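Local coordinates for putative cell surface protein (Streptococcus pyogenes, PDB 4OFQ) that probably serves in adhesion at the bacterial surface, as the calcium-binding, beta-sandwich C-terminal region of the antigen I/II-family adhesin AspA, at residues A[113-125]-A[170-182]. Sequence-based numbering, arbitrary orientation.
With CA (calcium ion), chain C.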
loop_
_atom_site.group_PDB
_atom_site.type_symbol
_atom_site.label_atom_id
_atom_site.label_comp_id
_atom_site.label_asym_id
_atom_site.label_seq_id
_atom_site.Cartn_x
_atom_site.Cartn_y
_atom_site.Cartn_z
ATOM N N LYS A 113 18.846 -6.715 25.498
ATOM C CA LYS A 113 19.721 -7.119 24.406
ATOM C C LYS A 113 20.241 -8.540 24.645
ATOM O O LYS A 113 20.305 -9.354 23.719
ATOM C CB LYS A 113 20.872 -6.122 24.262
ATOM C CG LYS A 113 21.686 -6.241 22.975
ATOM C CD LYS A 113 22.819 -5.206 22.963
ATOM C CE LYS A 113 23.744 -5.392 21.770
ATOM N NZ LYS A 113 24.770 -4.304 21.724
ATOM N N ALA A 114 20.593 -8.837 25.894
ATOM C CA ALA A 114 21.051 -10.170 26.265
ATOM C C ALA A 114 19.933 -11.203 26.113
ATOM O O ALA A 114 20.168 -12.323 25.655
ATOM C CB ALA A 114 21.595 -10.168 27.687
ATOM N N LEU A 115 18.721 -10.825 26.505
ATOM C CA LEU A 115 17.546 -11.674 26.310
ATOM C C LEU A 115 17.318 -12.028 24.841
ATOM O O LEU A 115 17.114 -13.191 24.503
ATOM C CB LEU A 115 16.294 -11.016 26.899
ATOM C CG LEU A 115 16.124 -11.216 28.407
ATOM C CD1 LEU A 115 14.957 -10.402 28.944
ATOM C CD2 LEU A 115 15.937 -12.693 28.732
ATOM N N ILE A 116 17.345 -11.024 23.970
ATOM C CA ILE A 116 17.237 -11.272 22.535
ATOM C C ILE A 116 18.338 -12.210 22.021
ATOM O O ILE A 116 18.051 -13.173 21.298
ATOM C CB ILE A 116 17.213 -9.945 21.737
ATOM C CG1 ILE A 116 15.913 -9.199 22.028
ATOM C CG2 ILE A 116 17.360 -10.205 20.241
ATOM C CD1 ILE A 116 15.867 -7.785 21.468
ATOM N N LYS A 117 19.580 -11.940 22.417
ATOM C CA LYS A 117 20.739 -12.736 21.991
ATOM C C LYS A 117 20.599 -14.213 22.340
ATOM O O LYS A 117 20.899 -15.097 21.531
ATOM C CB LYS A 117 22.025 -12.213 22.642
ATOM C CG LYS A 117 22.613 -10.962 22.008
ATOM C CD LYS A 117 23.606 -11.303 20.904
ATOM C CE LYS A 117 24.264 -10.045 20.342
ATOM N NZ LYS A 117 23.271 -9.068 19.782
ATOM N N ALA A 118 20.158 -14.476 23.558
ATOM C CA ALA A 118 20.128 -15.842 24.064
ATOM C C ALA A 118 18.876 -16.597 23.626
ATOM O O ALA A 118 18.768 -17.801 23.849
ATOM C CB ALA A 118 20.249 -15.839 25.572
ATOM N N SER A 119 17.943 -15.893 22.989
ATOM C CA SER A 119 16.644 -16.482 22.651
ATOM C C SER A 119 16.629 -17.342 21.384
ATOM O O SER A 119 15.754 -18.192 21.220
ATOM C CB SER A 119 15.601 -15.383 22.502
ATOM O OG SER A 119 15.849 -14.639 21.325
ATOM N N GLY A 120 17.579 -17.117 20.483
ATOM C CA GLY A 120 17.555 -17.789 19.194
ATOM C C GLY A 120 16.940 -16.888 18.139
ATOM O O GLY A 120 17.036 -17.155 16.942
ATOM N N ILE A 121 16.323 -15.802 18.602
ATOM C CA ILE A 121 15.615 -14.836 17.761
ATOM C C ILE A 121 16.561 -13.775 17.193
ATOM O O ILE A 121 17.495 -13.342 17.863
ATOM C CB ILE A 121 14.458 -14.173 18.576
ATOM C CG1 ILE A 121 13.137 -14.907 18.351
ATOM C CG2 ILE A 121 14.310 -12.693 18.272
ATOM C CD1 ILE A 121 13.275 -16.251 17.653
ATOM N N SER A 122 16.308 -13.354 15.956
ATOM C CA SER A 122 17.218 -12.452 15.264
ATOM C C SER A 122 16.489 -11.358 14.480
ATOM O O SER A 122 16.383 -11.443 13.252
ATOM C CB SER A 122 18.102 -13.256 14.305
ATOM O OG SER A 122 19.163 -12.467 13.791
ATOM N N PRO A 123 15.995 -10.318 15.179
ATOM C CA PRO A 123 15.343 -9.218 14.455
ATOM C C PRO A 123 16.357 -8.356 13.708
ATOM O O PRO A 123 17.415 -8.037 14.246
ATOM C CB PRO A 123 14.682 -8.411 15.567
ATOM C CG PRO A 123 15.511 -8.669 16.760
ATOM C CD PRO A 123 16.033 -10.078 16.631
ATOM N N VAL A 124 16.012 -7.965 12.487
ATOM C CA VAL A 124 16.914 -7.216 11.620
ATOM C C VAL A 124 16.556 -5.736 11.602
ATOM O O VAL A 124 15.387 -5.381 11.472
ATOM C CB VAL A 124 16.853 -7.768 10.178
ATOM C CG1 VAL A 124 17.570 -6.852 9.201
ATOM C CG2 VAL A 124 17.444 -9.165 10.128
ATOM N N GLY A 125 17.555 -4.871 11.737
ATOM C CA GLY A 125 17.308 -3.432 11.662
ATOM C C GLY A 125 16.378 -2.937 12.756
ATOM O O GLY A 125 16.458 -3.411 13.897
ATOM N N THR A 170 6.774 -11.229 13.185
ATOM C CA THR A 170 6.858 -11.160 14.637
ATOM C C THR A 170 7.701 -12.289 15.237
ATOM O O THR A 170 7.972 -13.302 14.597
ATOM C CB THR A 170 5.461 -11.142 15.272
ATOM O OG1 THR A 170 4.806 -12.387 15.016
ATOM C CG2 THR A 170 4.632 -10.000 14.673
ATOM N N TYR A 171 8.143 -12.063 16.468
ATOM C CA TYR A 171 8.846 -13.034 17.268
ATOM C C TYR A 171 8.252 -12.966 18.661
ATOM O O TYR A 171 7.705 -11.943 19.071
ATOM C CB TYR A 171 10.323 -12.679 17.370
ATOM C CG TYR A 171 11.063 -12.654 16.056
ATOM C CD1 TYR A 171 11.397 -13.832 15.412
ATOM C CD2 TYR A 171 11.475 -11.457 15.485
ATOM C CE1 TYR A 171 12.097 -13.814 14.226
ATOM C CE2 TYR A 171 12.172 -11.437 14.287
ATOM C CZ TYR A 171 12.477 -12.620 13.667
ATOM O OH TYR A 171 13.172 -12.627 12.478
ATOM N N GLN A 172 8.398 -14.052 19.399
ATOM C CA GLN A 172 7.876 -14.148 20.751
ATOM C C GLN A 172 8.987 -14.743 21.605
ATOM O O GLN A 172 9.608 -15.733 21.206
ATOM C CB GLN A 172 6.689 -15.090 20.690
ATOM C CG GLN A 172 5.955 -15.367 21.947
ATOM C CD GLN A 172 4.716 -16.191 21.659
ATOM O OE1 GLN A 172 4.023 -15.959 20.657
ATOM N NE2 GLN A 172 4.431 -17.156 22.520
ATOM N N ILE A 173 9.274 -14.125 22.754
ATOM C CA ILE A 173 10.293 -14.653 23.656
ATOM C C ILE A 173 9.670 -14.861 25.027
ATOM O O ILE A 173 9.344 -13.894 25.719
ATOM C CB ILE A 173 11.530 -13.726 23.787
ATOM C CG1 ILE A 173 12.079 -13.340 22.407
ATOM C CG2 ILE A 173 12.612 -14.384 24.652
ATOM C CD1 ILE A 173 13.182 -12.286 22.477
ATOM N N ASP A 174 9.494 -16.129 25.397
ATOM C CA ASP A 174 8.844 -16.503 26.639
ATOM C C ASP A 174 9.862 -17.223 27.513
ATOM O O ASP A 174 10.505 -18.177 27.069
ATOM C CB ASP A 174 7.677 -17.456 26.372
ATOM C CG ASP A 174 6.747 -16.959 25.280
ATOM O OD1 ASP A 174 6.505 -15.734 25.220
ATOM O OD2 ASP A 174 6.250 -17.799 24.493
ATOM N N PHE A 175 9.992 -16.771 28.752
ATOM C CA PHE A 175 10.951 -17.339 29.684
ATOM C C PHE A 175 12.348 -17.378 29.069
ATOM O O PHE A 175 13.118 -18.291 29.367
ATOM C CB PHE A 175 10.575 -18.784 30.073
ATOM C CG PHE A 175 9.109 -19.005 30.302
ATOM C CD1 PHE A 175 8.516 -18.643 31.504
ATOM C CD2 PHE A 175 8.330 -19.618 29.330
ATOM C CE1 PHE A 175 7.160 -18.864 31.719
ATOM C CE2 PHE A 175 6.976 -19.844 29.536
ATOM C CZ PHE A 175 6.390 -19.470 30.733
ATOM N N GLY A 176 12.650 -16.422 28.191
ATOM C CA GLY A 176 13.911 -16.410 27.464
ATOM C C GLY A 176 13.973 -17.293 26.222
ATOM O O GLY A 176 14.981 -17.290 25.509
ATOM N N ASN A 177 12.914 -18.054 25.955
ATOM C CA ASN A 177 12.887 -18.907 24.765
ATOM C C ASN A 177 12.285 -18.176 23.564
ATOM O O ASN A 177 11.143 -17.716 23.629
ATOM C CB ASN A 177 12.072 -20.173 25.020
ATOM C CG ASN A 177 12.582 -20.971 26.200
ATOM O OD1 ASN A 177 13.789 -21.184 26.354
ATOM N ND2 ASN A 177 11.660 -21.418 27.046
ATOM N N GLY A 178 13.037 -18.093 22.467
ATOM C CA GLY A 178 12.564 -17.411 21.269
ATOM C C GLY A 178 11.803 -18.290 20.280
ATOM O O GLY A 178 12.142 -19.456 20.076
ATOM N N TYR A 179 10.773 -17.719 19.658
ATOM C CA TYR A 179 9.988 -18.421 18.645
ATOM C C TYR A 179 9.727 -17.506 17.451
ATOM O O TYR A 179 9.551 -16.309 17.621
ATOM C CB TYR A 179 8.669 -18.929 19.237
ATOM C CG TYR A 179 8.880 -19.856 20.410
ATOM C CD1 TYR A 179 9.041 -21.226 20.216
ATOM C CD2 TYR A 179 8.944 -19.362 21.708
ATOM C CE1 TYR A 179 9.245 -22.080 21.283
ATOM C CE2 TYR A 179 9.149 -20.212 22.794
ATOM C CZ TYR A 179 9.301 -21.570 22.569
ATOM O OH TYR A 179 9.509 -22.431 23.627
ATOM N N TYR A 180 9.717 -18.090 16.254
ATOM C CA TYR A 180 9.597 -17.367 14.985
ATOM C C TYR A 180 8.162 -17.364 14.460
ATOM O O TYR A 180 7.495 -18.402 14.453
ATOM C CB TYR A 180 10.476 -18.050 13.926
ATOM C CG TYR A 180 11.944 -17.698 13.974
ATOM C CD1 TYR A 180 12.476 -16.762 13.097
ATOM C CD2 TYR A 180 12.806 -18.312 14.876
ATOM C CE1 TYR A 180 13.822 -16.428 13.130
ATOM C CE2 TYR A 180 14.160 -17.987 14.910
ATOM C CZ TYR A 180 14.657 -17.039 14.037
ATOM O OH TYR A 180 15.989 -16.697 14.056
ATOM N N GLY A 181 7.695 -16.202 14.010
ATOM C CA GLY A 181 6.416 -16.100 13.328
ATOM C C GLY A 181 6.606 -16.205 11.821
ATOM O O GLY A 181 7.733 -16.236 11.335
ATOM N N ASN A 182 5.503 -16.270 11.085
ATOM C CA ASN A 182 5.538 -16.276 9.625
ATOM C C ASN A 182 5.915 -14.915 9.044
ATOM O O ASN A 182 5.655 -13.870 9.651
ATOM C CB ASN A 182 4.167 -16.670 9.088
ATOM C CG ASN A 182 3.076 -15.747 9.582
ATOM O OD1 ASN A 182 2.896 -15.580 10.791
ATOM N ND2 ASN A 182 2.384 -15.093 8.654
HETATM CA CA CA C . 13.323 -4.515 10.905
HETATM O O HOH W 1 16.858 -15.362 26.184
HETATM O O HOH W 2 14.348 -3.971 8.847
#
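Ser-119 and Gly-178 bring the two backbones within 4.4 Å, CA to CA, where the C-terminal end of helix 110-119 meets the antiparallel hairpin of strands 164-174 and 177-188, and Gly-178 N gives a bent hydrogen bond (133° at the hydrogen) to Ser-119 O. Beside it, Ser-119 CA makes a CA-H...O contact with Gly-176 O in the type I' turn, and one water donates to both Leu-115 O and Gly-176 O. Ser-119 OG sits between its backbone N and carbonyl carbon (chi1 71°), from where it reaches back to donate to Ile-116 O and accepts from Ile-121 N, 3.0 Å away, forming an ST turn. Ile-173 CD1 packs 3.7 Å from that OG. Ile-121 lies across two neighbouring tyrosine rings: CG2 makes a CH-pi contact over one face of Tyr-171, 4.2 Å from its centroid, while CD1 lies 3.4 Å from Tyr-180 CE2. Tyr-180 OH donates in the carbonyl plane to Gly-120 O (3.1 Å). Pro-123 CB touches Tyr-171 CE2; next in the chain, Val-124 O binds calcium together with Asp-69, Tyr-70, Glu-126 and a water. Two successive carbonyls at the helix exit thus each meet a hairpin donor, one backbone N and one tyrosine hydroxyl, beside apolar packing of Ile-121.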